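ORF10 (Moritella marina, PDB 6RIW) forms the ketosynthase–chain length factor didomain of a polyunsaturated fatty acid synthase and probably takes part in the condensations that lengthen the acyl chain. Local coordinates at residues A[476-481]-A[485-490]; A[554-559]-A[743-748]; A[826-831]-A[846-851]. One frame throughout, in Å; residues are numbered along the deposited sequence.

In the fold
All three contacts lie in the second thiolase-like half of the didomain. Contact 2 is the most central and wholly buried, contact 3 is mostly buried, and contact 1 reaches the surface at its turn. Contacts 1 and 2 use neighbouring antiparallel strands, 469-478 and 741-752, whose backbones meet at His-477 N and Ala-745 O. Helix 841-854 of contact 3 lies against both: Ile-847 touches Phe-487 of contact 1 and Ala-746 of contact 2. The chemistry follows the place. Small residues and a methionine serve the close helix-on-strand packing of contact 2, aromatic rings fill contact 1, and contact 3 brings in a lysine held by polar and charged partners.

Contact 1: residues A[476-481]-A[485-490]; sequences SHFGSA and AQFKTL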
ATOM      1  N   SER A 476       5.612 -18.417  11.162  1.00 13.36           N
ATOM      2  CA  SER A 476       5.369 -17.260  12.011  1.00 11.28           C
ATOM      3  C   SER A 476       6.665 -16.806  12.664  1.00 15.76           C
ATOM      4  O   SER A 476       7.491 -17.627  13.070  1.00 16.03           O
ATOM      5  CB  SER A 476       4.337 -17.594  13.088  1.00 15.50           C
ATOM      6  OG  SER A 476       4.827 -18.636  13.923  1.00 16.10           O
ATOM      7  N   HIS A 477       6.803 -15.499  12.821  1.00 13.49           N
ATOM      8  CA  HIS A 477       7.927 -14.907  13.552  1.00 13.94           C
ATOM      9  C   HIS A 477       7.363 -13.733  14.355  1.00 12.96           C
ATOM     10  O   HIS A 477       7.217 -12.624  13.828  1.00 14.07           O
ATOM     11  CB  HIS A 477       9.013 -14.489  12.575  1.00 15.93           C
ATOM     12  CG  HIS A 477      10.274 -14.036  13.236  1.00 16.82           C
ATOM     13  ND1 HIS A 477      11.480 -13.998  12.573  1.00 21.24           N
ATOM     14  CD2 HIS A 477      10.520 -13.597  14.492  1.00 18.41           C
ATOM     15  CE1 HIS A 477      12.415 -13.552  13.392  1.00 21.08           C
ATOM     16  NE2 HIS A 477      11.862 -13.301  14.564  1.00 17.31           N
ATOM     17  N   PHE A 478       7.026 -13.988  15.620  1.00 13.88           N
ATOM     18  CA  PHE A 478       6.421 -12.995  16.509  1.00 12.52           C
ATOM     19  C   PHE A 478       7.330 -12.833  17.716  1.00 15.32           C
ATOM     20  O   PHE A 478       7.469 -13.764  18.521  1.00 15.79           O
ATOM     21  CB  PHE A 478       5.027 -13.423  16.950  1.00 13.04           C
ATOM     22  CG  PHE A 478       4.005 -13.370  15.865  1.00 14.76           C
ATOM     23  CD1 PHE A 478       3.643 -12.158  15.293  1.00 16.01           C
ATOM     24  CD2 PHE A 478       3.394 -14.536  15.424  1.00 13.39           C
ATOM     25  CE1 PHE A 478       2.680 -12.098  14.305  1.00 15.07           C
ATOM     26  CE2 PHE A 478       2.430 -14.491  14.429  1.00 13.01           C
ATOM     27  CZ  PHE A 478       2.081 -13.255  13.867  1.00 16.04           C
ATOM     28  N   GLY A 479       7.952 -11.663  17.844  1.00 13.55           N
ATOM     29  CA  GLY A 479       8.840 -11.483  18.982  1.00 14.22           C
ATOM     30  C   GLY A 479       9.957 -12.501  18.903  1.00 16.70           C
ATOM     31  O   GLY A 479      10.461 -12.811  17.827  1.00 18.80           O
ATOM     32  N   SER A 480      10.327 -13.068  20.047  1.00 15.94           N
ATOM     33  CA  SER A 480      11.375 -14.087  20.029  1.00 18.72           C
ATOM     34  C   SER A 480      10.864 -15.471  19.631  1.00 22.91           C
ATOM     35  O   SER A 480      11.666 -16.409  19.576  1.00 20.71           O
ATOM     36  CB  SER A 480      12.057 -14.151  21.405  1.00 22.05           C
ATOM     37  OG  SER A 480      11.083 -14.445  22.382  1.00 20.92           O
ATOM     38  N   ALA A 481       9.568 -15.634  19.362  1.00 18.42           N
ATOM     39  CA  ALA A 481       9.044 -16.897  18.816  1.00 19.67           C
ATOM     40  C   ALA A 481       9.273 -16.861  17.312  1.00 19.05           C
ATOM     41  O   ALA A 481       8.458 -16.355  16.541  1.00 17.60           O
ATOM     42  CB  ALA A 481       7.577 -17.086  19.166  1.00 19.48           C
ATOM     43  N   ALA A 485       7.172 -23.667  14.978  1.00 15.50           N
ATOM     44  CA  ALA A 485       7.319 -24.625  16.080  1.00 20.12           C
ATOM     45  C   ALA A 485       7.410 -23.917  17.427  1.00 18.32           C
ATOM     46  O   ALA A 485       6.776 -24.335  18.408  1.00 17.97           O
ATOM     47  CB  ALA A 485       8.554 -25.513  15.848  1.00 20.92           C
ATOM     48  N   GLN A 486       8.162 -22.816  17.484  1.00 17.22           N
ATOM     49  CA  GLN A 486       8.304 -22.059  18.726  1.00 17.65           C
ATOM     50  C   GLN A 486       7.001 -21.367  19.113  1.00 16.82           C
ATOM     51  O   GLN A 486       6.645 -21.308  20.294  1.00 15.01           O
ATOM     52  CB  GLN A 486       9.443 -21.040  18.577  1.00 18.94           C
ATOM     53  CG  GLN A 486      10.841 -21.661  18.595  1.00 21.56           C
ATOM     54  CD  GLN A 486      11.939 -20.634  18.299  1.00 25.62           C
ATOM     55  OE1 GLN A 486      11.804 -19.458  18.637  1.00 23.31           O
ATOM     56  NE2 GLN A 486      13.026 -21.079  17.669  1.00 27.54           N
ATOM     57  N   PHE A 487       6.271 -20.842  18.128  1.00 16.13           N
ATOM     58  CA  PHE A 487       4.968 -20.247  18.410  1.00 16.09           C
ATOM     59  C   PHE A 487       3.996 -21.297  18.947  1.00 15.64           C
ATOM     60  O   PHE A 487       3.241 -21.040  19.892  1.00 13.87           O
ATOM     61  CB  PHE A 487       4.442 -19.610  17.116  1.00 16.35           C
ATOM     62  CG  PHE A 487       3.258 -18.656  17.287  1.00 17.85           C
ATOM     63  CD1 PHE A 487       3.190 -17.752  18.339  1.00 15.45           C
ATOM     64  CD2 PHE A 487       2.249 -18.651  16.338  1.00 15.28           C
ATOM     65  CE1 PHE A 487       2.123 -16.877  18.452  1.00 14.38           C
ATOM     66  CE2 PHE A 487       1.160 -17.784  16.441  1.00 18.78           C
ATOM     67  CZ  PHE A 487       1.095 -16.894  17.501  1.00 15.51           C
ATOM     68  N   LYS A 488       3.980 -22.478  18.333  1.00 13.65           N
ATOM     69  CA  LYS A 488       3.082 -23.535  18.799  1.00 15.75           C
ATOM     70  C   LYS A 488       3.355 -23.868  20.263  1.00 17.31           C
ATOM     71  O   LYS A 488       2.436 -23.949  21.084  1.00 17.18           O
ATOM     72  CB  LYS A 488       3.257 -24.766  17.909  1.00 18.28           C
ATOM     73  CG  LYS A 488       2.242 -25.895  18.162  1.00 22.13           C
ATOM     74  CD  LYS A 488       2.555 -27.095  17.234  1.00 23.39           C
ATOM     75  CE  LYS A 488       1.659 -28.296  17.545  1.00 34.53           C
ATOM     76  NZ  LYS A 488       1.938 -29.436  16.620  1.00 39.71           N
ATOM     77  N   THR A 489       4.626 -24.043  20.603  1.00 16.81           N
ATOM     78  CA  THR A 489       5.007 -24.352  21.984  1.00 20.74           C
ATOM     79  C   THR A 489       4.647 -23.218  22.932  1.00 20.30           C
ATOM     80  O   THR A 489       4.111 -23.445  24.024  1.00 18.56           O
ATOM     81  CB  THR A 489       6.503 -24.613  22.038  1.00 20.98           C
ATOM     82  OG1 THR A 489       6.792 -25.761  21.240  1.00 23.19           O
ATOM     83  CG2 THR A 489       6.964 -24.838  23.469  1.00 26.74           C
ATOM     84  N   LEU A 490       4.949 -21.982  22.531  1.00 19.06           N
ATOM     85  CA  LEU A 490       4.552 -20.824  23.322  1.00 16.77           C
ATOM     86  C   LEU A 490       3.062 -20.849  23.645  1.00 17.98           C
ATOM     87  O   LEU A 490       2.659 -20.645  24.797  1.00 18.22           O
ATOM     88  CB  LEU A 490       4.934 -19.548  22.555  1.00 17.83           C
ATOM     89  CG  LEU A 490       4.689 -18.225  23.282  1.00 19.04           C
ATOM     90  CD1 LEU A 490       5.908 -17.867  24.098  1.00 17.86           C
ATOM     91  CD2 LEU A 490       4.389 -17.118  22.264  1.00 15.51           C
TER
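Gln-486 faces the turn at Ala-481 where the first strand of this thiolase-fold domain ends and doubles back into helix 484-492. A type II' turn from Phe-478 to Ala-481, with Gly-479 at its positive-phi position, makes the reversal. The CB atoms of Gln-486 and Ala-481 lie 4.4 Å apart, a spacing that suits alanine's single methyl. Beyond CG the glutamine chain is extended, and its OE1 accepts a hydrogen bond from Ser-482 N; Ser-480 O, 3.2 Å from the same OE1, is a second acceptor and adds no bond. Phe-487 comes next and fills the angle between strand and helix. With CG anti to the backbone N (chi1 -166°), its ring offers one face to Phe-478, whose CD2 sits 3.9 Å from CZ of Phe-487, the planes inclined at 49°. Ser-476 OG, which has no hydrogen-bonding partner in the model, rests 3.4 Å from Phe-487 CB. An alanine in place of Phe-487 would probably leave Phe-478 without the ring face it meets and open a gap beside Ile-847 and Leu-851 of helix 841-854. One turn after Gln-486, Leu-490 brings its CD2 to 4.4 Å from CB of Ala-481.

Contact 2: residues A[554-559]-A[743-748]; sequences QLMMMQ and EGAAAI
Met-556 leans over the start of the strand 744-748 and touches it at two points, with its root against Ala-745 and its tip over Gly-744. At the root, CB of Met-556 lies 4.0 Å from CB of Ala-745, and the two CB atoms point toward each other's segment. The rest of the methionine does not run straight on: bends at chi2 (-91°) and chi3 turn the chain so that CE arrives 3.8 Å from Gly-744 CA. A flexible, unbranched apolar chain suits this task, since it can follow the backbone surface while its sulfur side lies near His-477 of the next strand. Gly-744 is called for by its own backbone, because a CB here would collide with the carbonyl O of Glu-743. Ala-745 is small enough to let the helix come close, its methyl 4.3 Å from Met-557 N and the two axes approaching to 7.4 Å. Met-557 turns its own chain toward Met-645 and Ile-649 of helix 642-653. Helix and strand run roughly the same way, 30° apart, and the alternate residue Ala-746 points from the other face to helix 841-854. Helices covering both faces of one sheet are consistent with the layered α/β/α/β/α thiolase fold.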
ATOM      1  N   GLN A 554      10.663  -6.003   4.666  1.00 13.20           N
ATOM      2  CA  GLN A 554      10.646  -6.892   3.507  1.00 15.62           C
ATOM      3  C   GLN A 554      11.356  -8.211   3.799  1.00 17.88           C
ATOM      4  O   GLN A 554      10.874  -9.275   3.399  1.00 17.38           O
ATOM      5  CB  GLN A 554      11.258  -6.178   2.303  1.00 17.44           C
ATOM      6  CG  GLN A 554      10.411  -4.955   1.880  1.00 18.28           C
ATOM      7  CD  GLN A 554      10.418  -4.688   0.367  1.00 18.30           C
ATOM      8  OE1 GLN A 554      11.235  -5.242  -0.382  1.00 20.79           O
ATOM      9  NE2 GLN A 554       9.495  -3.826  -0.086  1.00 17.19           N
ATOM     10  N   LEU A 555      12.473  -8.178   4.531  1.00 14.50           N
ATOM     11  CA  LEU A 555      13.175  -9.430   4.823  1.00 17.55           C
ATOM     12  C   LEU A 555      12.327 -10.357   5.688  1.00 17.07           C
ATOM     13  O   LEU A 555      12.293 -11.573   5.463  1.00 17.14           O
ATOM     14  CB  LEU A 555      14.502  -9.130   5.521  1.00 18.03           C
ATOM     15  CG  LEU A 555      15.491  -8.385   4.629  1.00 19.40           C
ATOM     16  CD1 LEU A 555      16.637  -7.834   5.443  1.00 22.94           C
ATOM     17  CD2 LEU A 555      15.990  -9.313   3.549  1.00 25.95           C
ATOM     18  N   MET A 556      11.657  -9.801   6.701  1.00 16.26           N
ATOM     19  CA  MET A 556      10.808 -10.617   7.565  1.00 15.02           C
ATOM     20  C   MET A 556       9.685 -11.272   6.781  1.00 18.06           C
ATOM     21  O   MET A 556       9.392 -12.456   6.993  1.00 17.27           O
ATOM     22  CB  MET A 556      10.212  -9.781   8.694  1.00 19.06           C
ATOM     23  CG  MET A 556      11.212  -9.313   9.704  1.00 23.62           C
ATOM     24  SD  MET A 556      11.369 -10.491  11.053  1.00 35.76           S
ATOM     25  CE  MET A 556       9.777 -10.314  11.857  1.00 20.83           C
ATOM     26  N   MET A 557       9.020 -10.506   5.899  1.00 17.11           N
ATOM     27  CA  MET A 557       7.928 -11.058   5.100  1.00 15.11           C
ATOM     28  C   MET A 557       8.442 -12.150   4.169  1.00 16.01           C
ATOM     29  O   MET A 557       7.795 -13.189   3.984  1.00 15.58           O
ATOM     30  CB  MET A 557       7.250  -9.946   4.283  1.00 14.51           C
ATOM     31  CG  MET A 557       6.296 -10.470   3.189  1.00 18.30           C
ATOM     32  SD  MET A 557       7.118 -10.691   1.572  1.00 24.28           S
ATOM     33  CE  MET A 557       5.980 -11.819   0.763  1.00 20.29           C
ATOM     34  N   MET A 558       9.607 -11.932   3.575  1.00 13.58           N
ATOM     35  CA  MET A 558      10.120 -12.890   2.600  1.00 16.39           C
ATOM     36  C   MET A 558      10.434 -14.221   3.260  1.00 15.71           C
ATOM     37  O   MET A 558      10.160 -15.286   2.694  1.00 15.11           O
ATOM     38  CB  MET A 558      11.365 -12.319   1.923  1.00 16.53           C
ATOM     39  CG  MET A 558      11.044 -11.223   0.918  1.00 20.10           C
ATOM     40  SD  MET A 558      12.473 -10.131   0.770  1.00 31.05           S
ATOM     41  CE  MET A 558      13.484 -11.161  -0.279  1.00 26.34           C
ATOM     42  N   GLN A 559      11.025 -14.179   4.458  1.00 16.07           N
ATOM     43  CA  GLN A 559      11.391 -15.412   5.149  1.00 16.12           C
ATOM     44  C   GLN A 559      10.160 -16.229   5.538  1.00 17.57           C
ATOM     45  O   GLN A 559      10.132 -17.446   5.324  1.00 16.66           O
ATOM     46  CB  GLN A 559      12.231 -15.095   6.383  1.00 20.21           C
ATOM     47  CG  GLN A 559      12.773 -16.306   7.079  1.00 24.74           C
ATOM     48  CD  GLN A 559      13.981 -15.968   7.929  1.00 32.35           C
ATOM     49  OE1 GLN A 559      13.853 -15.332   8.975  1.00 34.41           O
ATOM     50  NE2 GLN A 559      15.166 -16.372   7.466  1.00 33.20           N
ATOM     51  N   GLU A 743       5.262  -7.201  17.665  1.00 10.26           N
ATOM     52  CA  GLU A 743       5.548  -7.040  16.242  1.00 11.37           C
ATOM     53  C   GLU A 743       5.962  -8.376  15.641  1.00 11.60           C
ATOM     54  O   GLU A 743       6.268  -9.335  16.362  1.00 11.39           O
ATOM     55  CB  GLU A 743       6.639  -5.979  15.999  1.00 11.83           C
ATOM     56  CG  GLU A 743       8.011  -6.346  16.564  1.00 12.48           C
ATOM     57  CD  GLU A 743       9.025  -5.201  16.415  1.00 13.95           C
ATOM     58  OE1 GLU A 743       8.726  -4.234  15.681  1.00 13.10           O
ATOM     59  OE2 GLU A 743      10.127  -5.258  17.028  1.00 11.94           O
ATOM     60  N   GLY A 744       5.974  -8.429  14.311  1.00 11.28           N
ATOM     61  CA  GLY A 744       6.439  -9.615  13.628  1.00 12.74           C
ATOM     62  C   GLY A 744       5.786  -9.783  12.267  1.00 13.70           C
ATOM     63  O   GLY A 744       5.303  -8.833  11.664  1.00 12.93           O
ATOM     64  N   ALA A 745       5.830 -11.022  11.787  1.00 11.77           N
ATOM     65  CA  ALA A 745       5.421 -11.353  10.430  1.00 10.90           C
ATOM     66  C   ALA A 745       4.982 -12.808  10.431  1.00 11.78           C
ATOM     67  O   ALA A 745       5.454 -13.601  11.246  1.00 12.30           O
ATOM     68  CB  ALA A 745       6.563 -11.124   9.417  1.00 10.75           C
ATOM     69  N   ALA A 746       4.063 -13.148   9.531  1.00 10.79           N
ATOM     70  CA  ALA A 746       3.642 -14.541   9.440  1.00 12.87           C
ATOM     71  C   ALA A 746       3.000 -14.755   8.081  1.00 12.24           C
ATOM     72  O   ALA A 746       2.655 -13.791   7.380  1.00 12.53           O
ATOM     73  CB  ALA A 746       2.676 -14.907  10.592  1.00 11.21           C
ATOM     74  N   ALA A 747       2.848 -16.029   7.699  1.00 12.57           N
ATOM     75  CA  ALA A 747       2.307 -16.323   6.382  1.00  9.64           C
ATOM     76  C   ALA A 747       1.580 -17.653   6.415  1.00 12.61           C
ATOM     77  O   ALA A 747       1.881 -18.525   7.246  1.00 12.40           O
ATOM     78  CB  ALA A 747       3.404 -16.349   5.291  1.00 12.20           C
ATOM     79  N   ILE A 748       0.579 -17.778   5.532  1.00 10.62           N
ATOM     80  CA  ILE A 748      -0.154 -19.024   5.340  1.00 10.13           C
ATOM     81  C   ILE A 748      -0.301 -19.259   3.845  1.00 12.59           C
ATOM     82  O   ILE A 748      -0.231 -18.337   3.031  1.00 11.45           O
ATOM     83  CB  ILE A 748      -1.552 -19.022   6.012  1.00  9.65           C
ATOM     84  CG1 ILE A 748      -2.463 -17.944   5.428  1.00 11.55           C
ATOM     85  CG2 ILE A 748      -1.428 -18.932   7.531  1.00 10.80           C
ATOM     86  CD1 ILE A 748      -3.920 -18.013   5.996  1.00 14.09           C
TER

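Contact 3: residues A[826-831]-A[846-851]; sequences SISSVK and IIKTAL
Lys-848 lays its aliphatic chain along Val-830, its CD 3.7 Å from Val-830 CB, and the two side chains lie alongside, pointing contrary ways. The contact joins helix 841-854 of the thiolase fold to the loop that follows strand 826-828, in the C-terminal half of the domain. A lysine suits the place because it combines two natures. Its chi1 of 168° sets the chain off opposite the backbone N, and it stays extended beyond CG, which lays the methylenes over the valine while the ammonium reaches past it to the end of the strand. Val-830 supplies a compact, branched apolar surface: its CG2 lies 3.9 Å from Lys-848 CB, and the valine also meets Phe-487 of helix 484-492.

Several partners hold the buried ammonium. NZ of Lys-848 donates to Ser-828 OG at 2.7 Å, gives a second bond to a water, and forms a salt bridge with Glu-801 of the adjacent strand 797-801. The negative carboxylate would be expected to stabilise the charged lysine at this depth. Glu-801 in turn accepts from Val-830 N through its other oxygen, which ties the same loop to the strand. The water passes a weak bond on to Ser-829 O, at 3.5 Å. Serine suits position 828, since its short hydroxyl offers the ammonium an acceptor at the end of the strand. Ser-829 points away from helix 841-854, and its OG accepts a capping bond from Lys-831 N, just before the next helix, 3.0 Å long with an angle of 161° at the hydrogen.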
ATOM      1  N   SER A 826     -15.471 -20.180  25.669  1.00 20.69           N
ATOM      2  CA  SER A 826     -14.426 -19.394  26.307  1.00 21.51           C
ATOM      3  C   SER A 826     -13.842 -18.391  25.312  1.00 19.90           C
ATOM      4  O   SER A 826     -13.786 -18.643  24.109  1.00 19.03           O
ATOM      5  CB  SER A 826     -13.335 -20.317  26.855  1.00 24.68           C
ATOM      6  OG  SER A 826     -12.787 -21.126  25.817  1.00 31.06           O
ATOM      7  N   ILE A 827     -13.410 -17.244  25.832  1.00 18.61           N
ATOM      8  CA  ILE A 827     -12.891 -16.136  25.030  1.00 16.34           C
ATOM      9  C   ILE A 827     -11.420 -15.950  25.382  1.00 20.78           C
ATOM     10  O   ILE A 827     -11.059 -15.902  26.567  1.00 17.67           O
ATOM     11  CB  ILE A 827     -13.689 -14.843  25.278  1.00 20.77           C
ATOM     12  CG1 ILE A 827     -15.142 -15.004  24.835  1.00 19.36           C
ATOM     13  CG2 ILE A 827     -13.034 -13.633  24.579  1.00 18.97           C
ATOM     14  CD1 ILE A 827     -16.038 -13.844  25.304  1.00 19.33           C
ATOM     15  N   SER A 828     -10.566 -15.851  24.366  1.00 14.58           N
ATOM     16  CA  SER A 828      -9.157 -15.564  24.616  1.00 15.80           C
ATOM     17  C   SER A 828      -8.619 -14.754  23.438  1.00 15.51           C
ATOM     18  O   SER A 828      -9.325 -14.519  22.454  1.00 13.79           O
ATOM     19  CB  SER A 828      -8.355 -16.854  24.826  1.00 20.10           C
ATOM     20  OG  SER A 828      -8.184 -17.561  23.598  1.00 20.04           O
ATOM     21  N   SER A 829      -7.359 -14.322  23.537  1.00 16.57           N
ATOM     22  CA  SER A 829      -6.731 -13.605  22.420  1.00 14.49           C
ATOM     23  C   SER A 829      -5.236 -13.877  22.401  1.00 13.40           C
ATOM     24  O   SER A 829      -4.563 -13.815  23.436  1.00 12.85           O
ATOM     25  CB  SER A 829      -6.952 -12.089  22.496  1.00 17.85           C
ATOM     26  OG  SER A 829      -6.169 -11.393  21.515  1.00 17.37           O
ATOM     27  N   VAL A 830      -4.724 -14.130  21.192  1.00 13.25           N
ATOM     28  CA  VAL A 830      -3.310 -14.304  20.956  1.00 12.89           C
ATOM     29  C   VAL A 830      -2.520 -13.062  21.349  1.00 10.55           C
ATOM     30  O   VAL A 830      -1.306 -13.142  21.543  1.00 10.59           O
ATOM     31  CB  VAL A 830      -3.105 -14.653  19.456  1.00 12.53           C
ATOM     32  CG1 VAL A 830      -3.375 -13.434  18.576  1.00 11.51           C
ATOM     33  CG2 VAL A 830      -1.723 -15.247  19.223  1.00 14.16           C
ATOM     34  N   LYS A 831      -3.173 -11.908  21.461  1.00 10.50           N
ATOM     35  CA  LYS A 831      -2.418 -10.702  21.844  1.00 11.17           C
ATOM     36  C   LYS A 831      -1.894 -10.784  23.277  1.00 14.92           C
ATOM     37  O   LYS A 831      -0.918 -10.097  23.635  1.00 12.93           O
ATOM     38  CB  LYS A 831      -3.284  -9.456  21.667  1.00 11.22           C
ATOM     39  CG  LYS A 831      -3.655  -9.229  20.195  1.00 11.56           C
ATOM     40  CD  LYS A 831      -4.401  -7.901  20.002  1.00 13.49           C
ATOM     41  CE  LYS A 831      -4.875  -7.693  18.536  1.00 12.20           C
ATOM     42  NZ  LYS A 831      -5.811  -8.815  18.142  1.00 13.50           N
ATOM     43  N   ILE A 846      -5.338 -16.043  13.193  1.00 13.12           N
ATOM     44  CA  ILE A 846      -5.617 -17.201  12.339  1.00 12.06           C
ATOM     45  C   ILE A 846      -4.642 -18.327  12.644  1.00 12.02           C
ATOM     46  O   ILE A 846      -5.034 -19.500  12.764  1.00 13.52           O
ATOM     47  CB  ILE A 846      -5.567 -16.793  10.855  1.00 10.49           C
ATOM     48  CG1 ILE A 846      -6.841 -16.019  10.487  1.00 12.76           C
ATOM     49  CG2 ILE A 846      -5.404 -18.048   9.951  1.00 15.52           C
ATOM     50  CD1 ILE A 846      -6.825 -15.408   9.054  1.00 11.44           C
ATOM     51  N   ILE A 847      -3.361 -17.999  12.805  1.00 11.50           N
ATOM     52  CA  ILE A 847      -2.371 -19.058  12.998  1.00 10.31           C
ATOM     53  C   ILE A 847      -2.517 -19.712  14.374  1.00 14.20           C
ATOM     54  O   ILE A 847      -2.439 -20.948  14.489  1.00 12.54           O
ATOM     55  CB  ILE A 847      -0.954 -18.514  12.766  1.00 11.42           C
ATOM     56  CG1 ILE A 847      -0.796 -18.233  11.261  1.00 12.85           C
ATOM     57  CG2 ILE A 847       0.124 -19.528  13.277  1.00 15.08           C
ATOM     58  CD1 ILE A 847       0.596 -17.759  10.869  1.00 12.36           C
ATOM     59  N   LYS A 848      -2.728 -18.915  15.438  1.00 11.13           N
ATOM     60  CA  LYS A 848      -3.052 -19.511  16.737  1.00 12.93           C
ATOM     61  C   LYS A 848      -4.222 -20.487  16.611  1.00 14.55           C
ATOM     62  O   LYS A 848      -4.171 -21.621  17.114  1.00 13.45           O
ATOM     63  CB  LYS A 848      -3.413 -18.439  17.768  1.00 14.88           C
ATOM     64  CG  LYS A 848      -4.030 -19.044  19.048  1.00 16.29           C
ATOM     65  CD  LYS A 848      -4.509 -17.988  20.053  1.00 15.20           C
ATOM     66  CE  LYS A 848      -5.409 -18.584  21.146  1.00 21.24           C
ATOM     67  NZ  LYS A 848      -5.948 -17.530  22.055  1.00 19.01           N
ATOM     68  N   THR A 849      -5.298 -20.029  15.973  1.00 10.65           N
ATOM     69  CA  THR A 849      -6.518 -20.824  15.865  1.00 12.82           C
ATOM     70  C   THR A 849      -6.285 -22.070  15.023  1.00 16.64           C
ATOM     71  O   THR A 849      -6.717 -23.174  15.392  1.00 15.29           O
ATOM     72  CB  THR A 849      -7.631 -19.967  15.270  1.00 12.39           C
ATOM     73  OG1 THR A 849      -7.873 -18.832  16.114  1.00 12.12           O
ATOM     74  CG2 THR A 849      -8.928 -20.760  15.104  1.00 11.35           C
ATOM     75  N   ALA A 850      -5.585 -21.922  13.892  1.00 11.75           N
ATOM     76  CA  ALA A 850      -5.289 -23.091  13.060  1.00 14.99           C
ATOM     77  C   ALA A 850      -4.415 -24.106  13.793  1.00 17.77           C
ATOM     78  O   ALA A 850      -4.624 -25.316  13.656  1.00 16.66           O
ATOM     79  CB  ALA A 850      -4.619 -22.658  11.758  1.00 13.31           C
ATOM     80  N   LEU A 851      -3.427 -23.642  14.576  1.00 13.57           N
ATOM     81  CA  LEU A 851      -2.593 -24.591  15.325  1.00 14.98           C
ATOM     82  C   LEU A 851      -3.416 -25.342  16.366  1.00 19.07           C
ATOM     83  O   LEU A 851      -3.248 -26.558  16.535  1.00 20.75           O
ATOM     84  CB  LEU A 851      -1.406 -23.872  15.984  1.00 16.01           C
ATOM     85  CG  LEU A 851      -0.256 -23.331  15.106  1.00 16.09           C
ATOM     86  CD1 LEU A 851       0.725 -22.454  15.923  1.00 15.32           C
ATOM     87  CD2 LEU A 851       0.525 -24.453  14.388  1.00 15.70           C
TER
HETATM   88  O   HOH W   1      -3.761 -17.179  23.586  1.00 24.73           O